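Local coordinates for transcription factor tau subunit sfc1 (Schizosaccharomyces pombe, PDB 4BJJ), which forms part of the TFIIIC complex that activates tRNA and 5S RNA genes, the fragment here being its sfc7-interacting domain, at residues Ser45-Leu58 with Arg96-Gln108. The protein carries 3 engineered substitutions. Sequence-based numbering, arbitrary orientation.
Engineered in segment 45-58: Ala50 (natural residue Lys), Ala51 (natural residue Gln).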
loop_
_atom_site.group_PDB
_atom_site.type_symbol
_atom_site.label_atom_id
_atom_site.label_comp_id
_atom_site.label_asym_id
_atom_site.label_seq_id
_atom_site.Cartn_x
_atom_site.Cartn_y
_atom_site.Cartn_z
ATOM N N SER A 45 2.887 -15.056 3.262
ATOM C CA SER A 45 1.639 -14.527 2.692
ATOM C C SER A 45 1.455 -14.937 1.228
ATOM O O SER A 45 0.317 -15.038 0.748
ATOM C CB SER A 45 1.466 -12.990 2.884
ATOM O OG SER A 45 2.400 -12.238 2.154
ATOM N N PHE A 46 2.562 -15.226 0.543
ATOM C CA PHE A 46 2.517 -15.655 -0.849
ATOM C C PHE A 46 2.541 -17.167 -1.027
ATOM O O PHE A 46 1.938 -17.693 -1.954
ATOM C CB PHE A 46 3.669 -15.029 -1.623
ATOM C CG PHE A 46 3.401 -13.605 -2.029
ATOM C CD1 PHE A 46 2.703 -13.334 -3.182
ATOM C CD2 PHE A 46 3.810 -12.546 -1.234
ATOM C CE1 PHE A 46 2.447 -12.044 -3.551
ATOM C CE2 PHE A 46 3.559 -11.256 -1.598
ATOM C CZ PHE A 46 2.868 -11.000 -2.745
ATOM N N GLN A 47 3.228 -17.860 -0.132
ATOM C CA GLN A 47 3.313 -19.304 -0.198
ATOM C C GLN A 47 2.108 -19.984 0.399
ATOM O O GLN A 47 1.672 -21.015 -0.103
ATOM C CB GLN A 47 4.555 -19.781 0.518
ATOM C CG GLN A 47 5.778 -19.599 -0.327
ATOM C CD GLN A 47 6.940 -20.334 0.237
ATOM O OE1 GLN A 47 6.792 -21.050 1.225
ATOM N NE2 GLN A 47 8.107 -20.180 -0.379
ATOM N N ASN A 48 1.577 -19.397 1.463
ATOM C CA ASN A 48 0.454 -19.958 2.185
ATOM C C ASN A 48 -0.418 -18.848 2.805
ATOM O O ASN A 48 -0.461 -18.682 4.022
ATOM C CB ASN A 48 0.981 -20.911 3.262
ATOM C CG ASN A 48 -0.107 -21.787 3.848
ATOM O OD1 ASN A 48 -1.263 -21.682 3.460
ATOM N ND2 ASN A 48 0.259 -22.653 4.798
ATOM N N PRO A 49 -1.129 -18.085 1.955
ATOM C CA PRO A 49 -1.898 -16.887 2.358
ATOM C C PRO A 49 -2.728 -17.041 3.644
ATOM O O PRO A 49 -2.687 -16.182 4.520
ATOM C CB PRO A 49 -2.814 -16.647 1.173
ATOM C CG PRO A 49 -2.100 -17.270 0.011
ATOM C CD PRO A 49 -1.301 -18.406 0.531
ATOM N N ALA A 50 -3.442 -18.147 3.759
ATOM C CA ALA A 50 -4.301 -18.410 4.902
ATOM C C ALA A 50 -3.579 -18.423 6.255
ATOM O O ALA A 50 -4.210 -18.285 7.304
ATOM C CB ALA A 50 -5.012 -19.744 4.678
ATOM N N ALA A 51 -2.265 -18.613 6.221
ATOM C CA ALA A 51 -1.443 -18.758 7.421
ATOM C C ALA A 51 -0.701 -17.481 7.791
ATOM O O ALA A 51 -0.017 -17.436 8.818
ATOM C CB ALA A 51 -0.423 -19.899 7.225
ATOM N N ALA A 52 -0.803 -16.472 6.931
ATOM C CA ALA A 52 -0.083 -15.217 7.109
ATOM C C ALA A 52 -0.309 -14.629 8.489
ATOM O O ALA A 52 -1.403 -14.640 9.011
ATOM C CB ALA A 52 -0.500 -14.224 6.044
ATOM N N LEU A 53 0.748 -14.075 9.047
ATOM C CA LEU A 53 0.784 -13.719 10.449
ATOM C C LEU A 53 1.899 -12.689 10.652
ATOM O O LEU A 53 2.978 -12.807 10.100
ATOM C CB LEU A 53 1.065 -14.993 11.282
ATOM C CG LEU A 53 1.009 -14.865 12.797
ATOM C CD1 LEU A 53 0.573 -16.160 13.413
ATOM C CD2 LEU A 53 2.350 -14.443 13.370
ATOM N N LEU A 54 1.647 -11.695 11.479
ATOM C CA LEU A 54 2.676 -10.747 11.840
ATOM C C LEU A 54 2.286 -10.077 13.147
ATOM O O LEU A 54 1.127 -9.753 13.378
ATOM C CB LEU A 54 2.855 -9.726 10.718
ATOM C CG LEU A 54 3.974 -8.699 10.802
ATOM C CD1 LEU A 54 5.335 -9.337 10.835
ATOM C CD2 LEU A 54 3.864 -7.758 9.599
ATOM N N GLU A 55 3.278 -9.852 13.989
ATOM C CA GLU A 55 3.059 -9.322 15.317
ATOM C C GLU A 55 3.767 -7.962 15.512
ATOM O O GLU A 55 4.884 -7.764 15.053
ATOM C CB GLU A 55 3.576 -10.350 16.312
ATOM C CG GLU A 55 3.049 -10.196 17.706
ATOM C CD GLU A 55 3.469 -11.340 18.587
ATOM O OE1 GLU A 55 2.762 -12.361 18.582
ATOM O OE2 GLU A 55 4.506 -11.218 19.276
ATOM N N LEU A 56 3.090 -7.030 16.178
ATOM C CA LEU A 56 3.622 -5.692 16.400
ATOM C C LEU A 56 3.848 -5.424 17.882
ATOM O O LEU A 56 2.972 -5.652 18.735
ATOM C CB LEU A 56 2.669 -4.639 15.832
ATOM C CG LEU A 56 3.059 -3.165 16.032
ATOM C CD1 LEU A 56 4.240 -2.774 15.167
ATOM C CD2 LEU A 56 1.876 -2.289 15.728
ATOM N N ASN A 57 5.038 -4.925 18.165
ATOM C CA ASN A 57 5.435 -4.567 19.520
ATOM C C ASN A 57 6.066 -3.169 19.552
ATOM O O ASN A 57 7.269 -3.017 19.345
ATOM C CB ASN A 57 6.435 -5.605 20.038
ATOM C CG ASN A 57 6.678 -5.484 21.504
ATOM O OD1 ASN A 57 6.063 -4.678 22.185
ATOM N ND2 ASN A 57 7.579 -6.285 22.005
ATOM N N LEU A 58 5.243 -2.156 19.793
ATOM C CA LEU A 58 5.693 -0.760 19.772
ATOM C C LEU A 58 6.500 -0.329 20.980
ATOM O O LEU A 58 7.306 0.591 20.880
ATOM C CB LEU A 58 4.499 0.180 19.664
ATOM C CG LEU A 58 3.715 0.137 18.357
ATOM C CD1 LEU A 58 2.505 1.041 18.482
ATOM C CD2 LEU A 58 4.605 0.537 17.193
ATOM N N ARG A 96 -1.045 -7.688 -3.101
ATOM C CA ARG A 96 -1.935 -8.848 -2.996
ATOM C C ARG A 96 -2.417 -9.098 -1.577
ATOM O O ARG A 96 -3.486 -9.660 -1.397
ATOM C CB ARG A 96 -1.278 -10.115 -3.544
ATOM C CG ARG A 96 -0.985 -10.110 -5.041
ATOM C CD ARG A 96 -2.151 -9.714 -5.901
ATOM N NE ARG A 96 -3.319 -10.582 -5.796
ATOM C CZ ARG A 96 -3.504 -11.687 -6.525
ATOM N NH1 ARG A 96 -2.588 -12.094 -7.384
ATOM N NH2 ARG A 96 -4.594 -12.410 -6.363
ATOM N N GLN A 97 -1.633 -8.696 -0.586
ATOM C CA GLN A 97 -2.039 -8.818 0.809
ATOM C C GLN A 97 -1.614 -7.639 1.682
ATOM O O GLN A 97 -0.597 -6.997 1.452
ATOM C CB GLN A 97 -1.548 -10.134 1.446
ATOM C CG GLN A 97 -2.745 -10.923 1.987
ATOM C CD GLN A 97 -2.398 -12.283 2.539
ATOM O OE1 GLN A 97 -1.454 -12.440 3.298
ATOM N NE2 GLN A 97 -3.201 -13.269 2.199
ATOM N N VAL A 98 -2.411 -7.386 2.709
ATOM C CA VAL A 98 -2.185 -6.278 3.606
ATOM C C VAL A 98 -2.187 -6.775 5.037
ATOM O O VAL A 98 -3.075 -7.513 5.430
ATOM C CB VAL A 98 -3.292 -5.210 3.459
ATOM C CG1 VAL A 98 -2.876 -3.948 4.130
ATOM C CG2 VAL A 98 -3.539 -4.924 2.018
ATOM N N PHE A 99 -1.191 -6.358 5.805
ATOM C CA PHE A 99 -1.199 -6.519 7.253
ATOM C C PHE A 99 -1.654 -5.192 7.870
ATOM O O PHE A 99 -0.972 -4.164 7.771
ATOM C CB PHE A 99 0.194 -6.911 7.750
ATOM C CG PHE A 99 0.701 -8.219 7.191
ATOM C CD1 PHE A 99 1.270 -8.275 5.923
ATOM C CD2 PHE A 99 0.610 -9.398 7.945
ATOM C CE1 PHE A 99 1.743 -9.464 5.419
ATOM C CE2 PHE A 99 1.083 -10.602 7.442
ATOM C CZ PHE A 99 1.659 -10.635 6.181
ATOM N N LEU A 100 -2.826 -5.232 8.483
ATOM C CA LEU A 100 -3.503 -4.049 8.996
ATOM C C LEU A 100 -3.253 -3.897 10.482
ATOM O O LEU A 100 -3.788 -4.642 11.300
ATOM C CB LEU A 100 -5.006 -4.152 8.742
ATOM C CG LEU A 100 -5.426 -4.311 7.273
ATOM C CD1 LEU A 100 -6.759 -5.016 7.173
ATOM C CD2 LEU A 100 -5.513 -3.007 6.546
ATOM N N PHE A 101 -2.420 -2.928 10.819
ATOM C CA PHE A 101 -2.204 -2.559 12.198
ATOM C C PHE A 101 -2.900 -1.238 12.524
ATOM O O PHE A 101 -3.384 -1.078 13.632
ATOM C CB PHE A 101 -0.715 -2.471 12.507
ATOM C CG PHE A 101 -0.056 -3.783 12.626
ATOM C CD1 PHE A 101 -0.367 -4.628 13.671
ATOM C CD2 PHE A 101 0.879 -4.176 11.702
ATOM C CE1 PHE A 101 0.245 -5.847 13.786
ATOM C CE2 PHE A 101 1.495 -5.401 11.820
ATOM C CZ PHE A 101 1.183 -6.238 12.877
ATOM N N ARG A 102 -2.956 -0.294 11.578
ATOM C CA ARG A 102 -3.708 0.953 11.816
ATOM C C ARG A 102 -5.178 0.651 11.921
ATOM O O ARG A 102 -5.658 -0.306 11.320
ATOM C CB ARG A 102 -3.501 1.963 10.695
ATOM C CG ARG A 102 -2.060 2.233 10.435
ATOM C CD ARG A 102 -1.853 3.477 9.649
ATOM N NE ARG A 102 -1.985 3.252 8.223
ATOM C CZ ARG A 102 -0.976 3.005 7.390
ATOM N NH1 ARG A 102 0.276 2.914 7.833
ATOM N NH2 ARG A 102 -1.230 2.856 6.097
ATOM N N ASP A 103 -5.875 1.447 12.716
ATOM C CA ASP A 103 -7.333 1.386 12.806
ATOM C C ASP A 103 -7.870 0.236 13.675
ATOM O O ASP A 103 -9.084 0.092 13.850
ATOM C CB ASP A 103 -7.974 1.356 11.412
ATOM C CG ASP A 103 -9.471 1.603 11.458
ATOM O OD1 ASP A 103 -9.882 2.727 11.834
ATOM O OD2 ASP A 103 -10.229 0.665 11.131
ATOM N N MET A 104 -6.977 -0.576 14.225
ATOM C CA MET A 104 -7.383 -1.460 15.296
ATOM C C MET A 104 -7.588 -0.537 16.495
ATOM O O MET A 104 -7.056 0.576 16.510
ATOM C CB MET A 104 -6.319 -2.517 15.576
ATOM C CG MET A 104 -5.804 -3.211 14.326
ATOM S SD MET A 104 -4.677 -4.570 14.707
ATOM C CE MET A 104 -5.836 -5.771 15.358
ATOM N N ALA A 105 -8.361 -0.986 17.480
ATOM C CA ALA A 105 -8.739 -0.143 18.615
ATOM C C ALA A 105 -7.533 0.459 19.340
ATOM O O ALA A 105 -7.638 1.553 19.892
ATOM C CB ALA A 105 -9.618 -0.924 19.594
ATOM N N ASP A 106 -6.396 -0.245 19.322
ATOM C CA ASP A 106 -5.206 0.153 20.100
ATOM C C ASP A 106 -4.553 1.460 19.647
ATOM O O ASP A 106 -4.094 2.260 20.476
ATOM C CB ASP A 106 -4.145 -0.958 20.075
ATOM C CG ASP A 106 -4.716 -2.308 20.426
ATOM O OD1 ASP A 106 -5.763 -2.667 19.847
ATOM O OD2 ASP A 106 -4.123 -3.011 21.269
ATOM N N PHE A 107 -4.523 1.660 18.329
ATOM C CA PHE A 107 -3.731 2.718 17.715
ATOM C C PHE A 107 -4.549 3.881 17.137
ATOM O O PHE A 107 -4.046 4.640 16.309
ATOM C CB PHE A 107 -2.862 2.095 16.626
ATOM C CG PHE A 107 -2.162 0.858 17.074
ATOM C CD1 PHE A 107 -1.291 0.894 18.154
ATOM C CD2 PHE A 107 -2.389 -0.354 16.435
ATOM C CE1 PHE A 107 -0.652 -0.265 18.585
ATOM C CE2 PHE A 107 -1.753 -1.514 16.854
ATOM C CZ PHE A 107 -0.886 -1.469 17.927
ATOM N N GLN A 108 -5.792 4.042 17.578
ATOM C CA GLN A 108 -6.628 5.096 17.037
ATOM C C GLN A 108 -6.201 6.465 17.591
ATOM O O GLN A 108 -5.887 6.602 18.781
ATOM C CB GLN A 108 -8.107 4.815 17.305
ATOM C CG GLN A 108 -9.019 5.296 16.165
ATOM C CD GLN A 108 -8.959 4.392 14.937
ATOM O OE1 GLN A 108 -8.613 3.213 15.037
ATOM N NE2 GLN A 108 -9.285 4.946 13.772
#
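Apolar side-chain packing joins Leu54, Leu56 and Leu58, on the run leaving helix 35-47, to Phe99, Phe101 and Phe107, at and beyond the end of strand 88-100, in the domain of sfc1 that binds sfc7. Leu56 sits at the middle of this row. Its CB rests over one face of Phe101, 3.8 Å from the ring centroid in a CH-pi contact; with CG turned away from the backbone N (chi1 178°), the branch runs on until CD2 reaches Phe107 CZ (3.6 Å). Leu54 crosses Phe99 at about a right angle, its CB 3.6 Å from Phe99 CD2 and its CD2 over one face of that ring. The same CD2 lies 4.0 Å from Phe101 CE2, while the carbonyl O of Leu54 comes to the edge of Phe101. Were Phe101 replaced by alanine, Leu56 CB would probably lose the ring face it packs on, with a gap opened beside Leu54. Further along, CD1 of Leu58 touches Phe107 CE1 at 3.4 Å. Toward the helix end, Ala52 CB (3.4 Å from Gln97 OE1) and Pro49 CB make plain van der Waals contacts with the amide of Gln97. Around this row, strand 68-73 pairs with both strand 55-56 and strand 88-100, and also touches Phe101 through Ala70, while strand 12-18 brings Ile16 against Leu54 and His18 against Leu56.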